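Local coordinates for mandelate racemase/muconate lactonizing enzyme family protein (Azoarcus sp., PDB 2QDE), which belongs to the mandelate racemase/muconate lactonizing enzyme family of the enolase superfamily and carries a barium ion in its barrel domain, at residues L166-P171 / I194-A199; K219-L224 / Y244-A249. All blocks are in the same frame, centred on the assembly; numbering follows the deposited sequence.

Contact 1: residues L166-P171 / I194-A199. With BA (barium ion), chain I.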
loop_
_atom_site.group_PDB
_atom_site.type_symbol
_atom_site.label_atom_id
_atom_site.label_comp_id
_atom_site.label_asym_id
_atom_site.label_seq_id
_atom_site.Cartn_x
_atom_site.Cartn_y
_atom_site.Cartn_z
ATOM N N LEU A 166 -2.539 23.128 28.704
ATOM C CA LEU A 166 -3.149 24.416 28.375
ATOM C C LEU A 166 -4.132 24.276 27.213
ATOM O O LEU A 166 -3.980 23.400 26.360
ATOM C CB LEU A 166 -2.069 25.445 27.973
ATOM C CG LEU A 166 -0.824 25.542 28.865
ATOM C CD1 LEU A 166 0.219 26.421 28.202
ATOM C CD2 LEU A 166 -1.196 26.086 30.247
ATOM N N LYS A 167 -5.154 25.122 27.187
ATOM C CA LYS A 167 -6.105 25.102 26.080
ATOM C C LYS A 167 -5.733 26.227 25.125
ATOM O O LYS A 167 -5.614 27.382 25.542
ATOM C CB LYS A 167 -7.531 25.292 26.599
ATOM C CG LYS A 167 -7.971 24.158 27.498
ATOM C CD LYS A 167 -9.451 24.193 27.834
ATOM C CE LYS A 167 -9.830 22.958 28.641
ATOM N NZ LYS A 167 -11.236 23.029 29.144
ATOM N N ALA A 168 -5.567 25.902 23.851
ATOM C CA ALA A 168 -5.146 26.893 22.863
ATOM C C ALA A 168 -6.269 27.370 21.963
ATOM O O ALA A 168 -6.493 26.779 20.893
ATOM C CB ALA A 168 -4.030 26.290 22.029
ATOM N N GLY A 169 -6.953 28.434 22.395
ATOM C CA GLY A 169 -8.051 28.980 21.625
ATOM C C GLY A 169 -7.647 29.811 20.416
ATOM O O GLY A 169 -8.280 29.724 19.350
ATOM N N GLY A 170 -6.581 30.592 20.553
ATOM C CA GLY A 170 -6.134 31.419 19.447
ATOM C C GLY A 170 -6.533 32.859 19.715
ATOM O O GLY A 170 -7.228 33.148 20.702
ATOM N N PRO A 171 -6.113 33.802 18.869
ATOM C CA PRO A 171 -5.296 33.667 17.655
ATOM C C PRO A 171 -3.845 33.220 17.879
ATOM O O PRO A 171 -3.422 32.985 19.009
ATOM C CB PRO A 171 -5.390 35.057 17.028
ATOM C CG PRO A 171 -5.546 35.944 18.239
ATOM C CD PRO A 171 -6.552 35.199 19.057
ATOM N N ILE A 194 -0.265 21.333 25.029
ATOM C CA ILE A 194 -1.491 22.067 24.730
ATOM C C ILE A 194 -2.556 21.217 24.040
ATOM O O ILE A 194 -2.246 20.221 23.387
ATOM C CB ILE A 194 -1.195 23.290 23.841
ATOM C CG1 ILE A 194 -0.533 22.837 22.533
ATOM C CG2 ILE A 194 -0.291 24.264 24.585
ATOM C CD1 ILE A 194 -0.313 23.961 21.537
ATOM N N ASP A 195 -3.809 21.635 24.192
ATOM C CA ASP A 195 -4.961 20.938 23.620
ATOM C C ASP A 195 -5.678 21.892 22.663
ATOM O O ASP A 195 -6.054 22.994 23.054
ATOM C CB ASP A 195 -5.896 20.521 24.752
ATOM C CG ASP A 195 -7.001 19.590 24.296
ATOM O OD1 ASP A 195 -7.196 19.425 23.075
ATOM O OD2 ASP A 195 -7.691 19.029 25.177
ATOM N N ILE A 196 -5.860 21.465 21.415
ATOM C CA ILE A 196 -6.498 22.293 20.390
ATOM C C ILE A 196 -7.966 21.945 20.158
ATOM O O ILE A 196 -8.706 22.723 19.559
ATOM C CB ILE A 196 -5.759 22.155 19.038
ATOM C CG1 ILE A 196 -4.244 22.116 19.269
ATOM C CG2 ILE A 196 -6.101 23.326 18.135
ATOM C CD1 ILE A 196 -3.690 23.347 19.972
ATOM N N ASN A 197 -8.381 20.770 20.622
ATOM C CA ASN A 197 -9.762 20.327 20.459
ATOM C C ASN A 197 -10.176 20.265 18.979
ATOM O O ASN A 197 -11.342 20.491 18.639
ATOM C CB ASN A 197 -10.725 21.244 21.237
ATOM C CG ASN A 197 -10.609 21.074 22.749
ATOM O OD1 ASN A 197 -10.715 19.961 23.276
ATOM N ND2 ASN A 197 -10.399 22.180 23.454
ATOM N N GLY A 198 -9.214 19.961 18.114
ATOM C CA GLY A 198 -9.479 19.827 16.690
ATOM C C GLY A 198 -9.944 21.053 15.924
ATOM O O GLY A 198 -10.581 20.927 14.874
ATOM N N ALA A 199 -9.597 22.234 16.416
ATOM C CA ALA A 199 -10.019 23.481 15.784
ATOM C C ALA A 199 -9.193 23.972 14.590
ATOM O O ALA A 199 -9.560 24.974 13.967
ATOM C CB ALA A 199 -10.087 24.591 16.847
HETATM BA BA BA I . -9.490 17.460 23.846
#

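Contact 2: residues K219-L224 / Y244-A249. With BA (barium ion), chain I.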
loop_
_atom_site.group_PDB
_atom_site.type_symbol
_atom_site.label_atom_id
_atom_site.label_comp_id
_atom_site.label_asym_id
_atom_site.label_seq_id
_atom_site.Cartn_x
_atom_site.Cartn_y
_atom_site.Cartn_z
ATOM N N LYS A 219 3.784 17.526 23.724
ATOM C CA LYS A 219 2.865 17.058 22.690
ATOM C C LYS A 219 1.801 18.092 22.338
ATOM O O LYS A 219 1.634 19.090 23.044
ATOM C CB LYS A 219 2.174 15.770 23.160
ATOM C CG LYS A 219 1.633 15.854 24.595
ATOM C CD LYS A 219 1.030 14.532 25.049
ATOM C CE LYS A 219 0.885 14.462 26.562
ATOM N NZ LYS A 219 2.202 14.418 27.238
ATOM N N ILE A 220 1.102 17.847 21.231
ATOM C CA ILE A 220 0.003 18.698 20.780
ATOM C C ILE A 220 -1.233 17.801 20.745
ATOM O O ILE A 220 -1.277 16.836 19.984
ATOM C CB ILE A 220 0.217 19.250 19.351
ATOM C CG1 ILE A 220 1.554 19.994 19.253
ATOM C CG2 ILE A 220 -0.932 20.184 18.995
ATOM C CD1 ILE A 220 1.673 21.152 20.195
ATOM N N GLU A 221 -2.228 18.106 21.569
ATOM C CA GLU A 221 -3.440 17.296 21.609
ATOM C C GLU A 221 -4.483 17.690 20.562
ATOM O O GLU A 221 -4.956 18.833 20.531
ATOM C CB GLU A 221 -4.072 17.362 22.999
ATOM C CG GLU A 221 -5.267 16.422 23.185
ATOM C CD GLU A 221 -5.895 16.540 24.568
ATOM O OE1 GLU A 221 -5.158 16.882 25.521
ATOM O OE2 GLU A 221 -7.118 16.273 24.699
ATOM N N GLN A 222 -4.831 16.724 19.715
ATOM C CA GLN A 222 -5.829 16.886 18.655
ATOM C C GLN A 222 -5.821 18.235 17.934
ATOM O O GLN A 222 -6.748 19.042 18.090
ATOM C CB GLN A 222 -7.234 16.646 19.218
ATOM C CG GLN A 222 -8.282 16.393 18.143
ATOM C CD GLN A 222 -8.125 15.030 17.491
ATOM O OE1 GLN A 222 -8.160 14.906 16.265
ATOM N NE2 GLN A 222 -7.955 13.998 18.310
ATOM N N PRO A 223 -4.785 18.495 17.125
ATOM C CA PRO A 223 -4.722 19.766 16.404
ATOM C C PRO A 223 -5.759 19.879 15.283
ATOM O O PRO A 223 -6.294 20.960 15.034
ATOM C CB PRO A 223 -3.285 19.794 15.875
ATOM C CG PRO A 223 -2.970 18.357 15.676
ATOM C CD PRO A 223 -3.564 17.698 16.899
ATOM N N LEU A 224 -6.053 18.758 14.629
ATOM C CA LEU A 224 -6.995 18.731 13.509
ATOM C C LEU A 224 -8.326 18.057 13.861
ATOM O O LEU A 224 -8.442 17.395 14.889
ATOM C CB LEU A 224 -6.339 18.008 12.323
ATOM C CG LEU A 224 -4.969 18.562 11.907
ATOM C CD1 LEU A 224 -4.273 17.596 10.955
ATOM C CD2 LEU A 224 -5.153 19.935 11.258
ATOM N N TYR A 244 -0.939 13.818 19.676
ATOM C CA TYR A 244 -1.834 12.889 20.370
ATOM C C TYR A 244 -3.272 13.033 19.875
ATOM O O TYR A 244 -3.693 14.123 19.484
ATOM C CB TYR A 244 -1.802 13.137 21.881
ATOM C CG TYR A 244 -0.649 12.471 22.604
ATOM C CD1 TYR A 244 0.651 12.508 22.089
ATOM C CD2 TYR A 244 -0.853 11.840 23.828
ATOM C CE1 TYR A 244 1.718 11.932 22.782
ATOM C CE2 TYR A 244 0.204 11.261 24.527
ATOM C CZ TYR A 244 1.484 11.312 24.001
ATOM O OH TYR A 244 2.519 10.738 24.699
ATOM N N ALA A 245 -4.026 11.937 19.914
ATOM C CA ALA A 245 -5.409 11.950 19.461
ATOM C C ALA A 245 -6.409 11.791 20.606
ATOM O O ALA A 245 -6.247 10.923 21.463
ATOM C CB ALA A 245 -5.622 10.843 18.447
ATOM N N ASP A 246 -7.433 12.640 20.624
ATOM C CA ASP A 246 -8.480 12.552 21.636
ATOM C C ASP A 246 -9.775 12.312 20.880
ATOM O O ASP A 246 -10.231 11.174 20.756
ATOM C CB ASP A 246 -8.582 13.846 22.450
ATOM C CG ASP A 246 -9.745 13.832 23.437
ATOM O OD1 ASP A 246 -10.464 12.809 23.535
ATOM O OD2 ASP A 246 -9.940 14.858 24.123
ATOM N N GLU A 247 -10.345 13.390 20.350
ATOM C CA GLU A 247 -11.578 13.299 19.593
ATOM C C GLU A 247 -11.515 12.235 18.497
ATOM O O GLU A 247 -12.503 11.554 18.244
ATOM C CB GLU A 247 -11.935 14.662 18.984
ATOM C CG GLU A 247 -12.484 15.667 19.993
ATOM C CD GLU A 247 -11.405 16.478 20.701
ATOM O OE1 GLU A 247 -10.266 15.985 20.860
ATOM O OE2 GLU A 247 -11.711 17.620 21.106
ATOM N N SER A 248 -10.358 12.089 17.853
ATOM C CA SER A 248 -10.200 11.094 16.794
ATOM C C SER A 248 -10.276 9.663 17.317
ATOM O O SER A 248 -10.686 8.758 16.590
ATOM C CB SER A 248 -8.869 11.285 16.063
ATOM O OG SER A 248 -8.852 12.506 15.346
ATOM N N ALA A 249 -9.882 9.466 18.575
ATOM C CA ALA A 249 -9.884 8.144 19.200
ATOM C C ALA A 249 -11.135 7.885 20.032
ATOM O O ALA A 249 -11.104 7.974 21.264
ATOM C CB ALA A 249 -8.650 7.983 20.075
HETATM BA BA BA I . -9.490 17.460 23.846
#

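Contact 1: residues L166-P171 / I194-A199
A168 turns its CB toward segment 194-199 and meets the tip of I196, with A168 CB 3.6 Å from I196 CD1. The CA–CB bond of I196 points away from 166-171, but a bend at both torsions (chi1 -40°, chi2 -59°) curls the delta methyl back to the alanine. Two residues back, L166 and I194 share a face of the sheet and lie side by side, L166 CB against the branch methyl I194 CG2 at 4.0 Å; V179 of helix 172-186 touches both. Between the two strands, D195 N donates to L166 O at 2.8 Å and A168 N to D195 O at 3.1 Å. These are parallel neighbours in the barrel of the enolase C-terminal domain, joined by a right-handed beta-alpha-beta crossover through helix 172-186. K167 and D195 occupy the other face. D195 holds CG anti to its own N (chi1 -170°), presenting both oxygens to barium, OD2 at 2.7 Å and OD1 at 3.1 Å. OD2 also accepts from K165, while N197 N closes an Asx turn by approaching OD1 from above the carboxylate plane, 3.0 Å away. That turn brings N197 round to the ion, with N197 OD1 2.8 Å from barium.

Contact 2: residues K219-L224 / Y244-A249
E221 and D246 reach the barium ion from the ends of adjacent strands, D246 just past its own, each with one oxygen: E221 OE2 lies 2.8 Å from the metal and D246 OD2 2.7 Å. These two oxygens approach within 3.2 Å of each other, E221 OE2 beside D246 OD2, a closeness that the shared cation would offset; the carboxylate planes are turned 53° apart. E221 gets there as a fully extended chain (chi1 -174°, chi2 -178°). The remaining oxygens are engaged by lysines, E221 OE1 by K165 and D246 OD1 by K273, and the Y57 hydroxyl also hydrogen-bonds D246 OD1; such partners would steady both carboxylates. Behind this shell, the backbones are joined by Y244 N to I220 O at 3.1 Å and by Q222 N to Y244 O at 2.8 Å, which set E221 level with Y244. The Q222 side chain, bent at chi2, tucks under the turn 246-249, its CG 3.4 Å from E247 OE1. At the other end, the K219 methylene chain lies across one face of the Y244 ring and its ammonium sits off-centre, K219 NZ 5.0 Å from the ring centroid in a cation-pi contact. M268 of the next strand touches E221, Y244 and D246. Acidic metal ligands just beyond or at the C-terminal ends of successive barrel strands are the hallmark of the enolase superfamily metal site.

Contact 1 closes before contact 2 opens along the chain, and their centres lie 10 Å apart in the parallel run of strands of the barrel. The four strands run in the order 164-167, 192-195, 220-221, 243-245, so that each contact joins the two strands of a beta-alpha-beta unit, with helices 172-186 and 229-236 as the respective crossovers. The middle pair, 192-195 and 220-221, joins the two contacts: E221 N lies 2.8 Å from I194 O and G198 N 2.6 Å from Q222 O, both probable hydrogen bonds. Barium sits where the contacts converge, with D195 and N197 supplied by contact 1 and E221 and D246 by contact 2, which makes the site dependent on three consecutive strand ends.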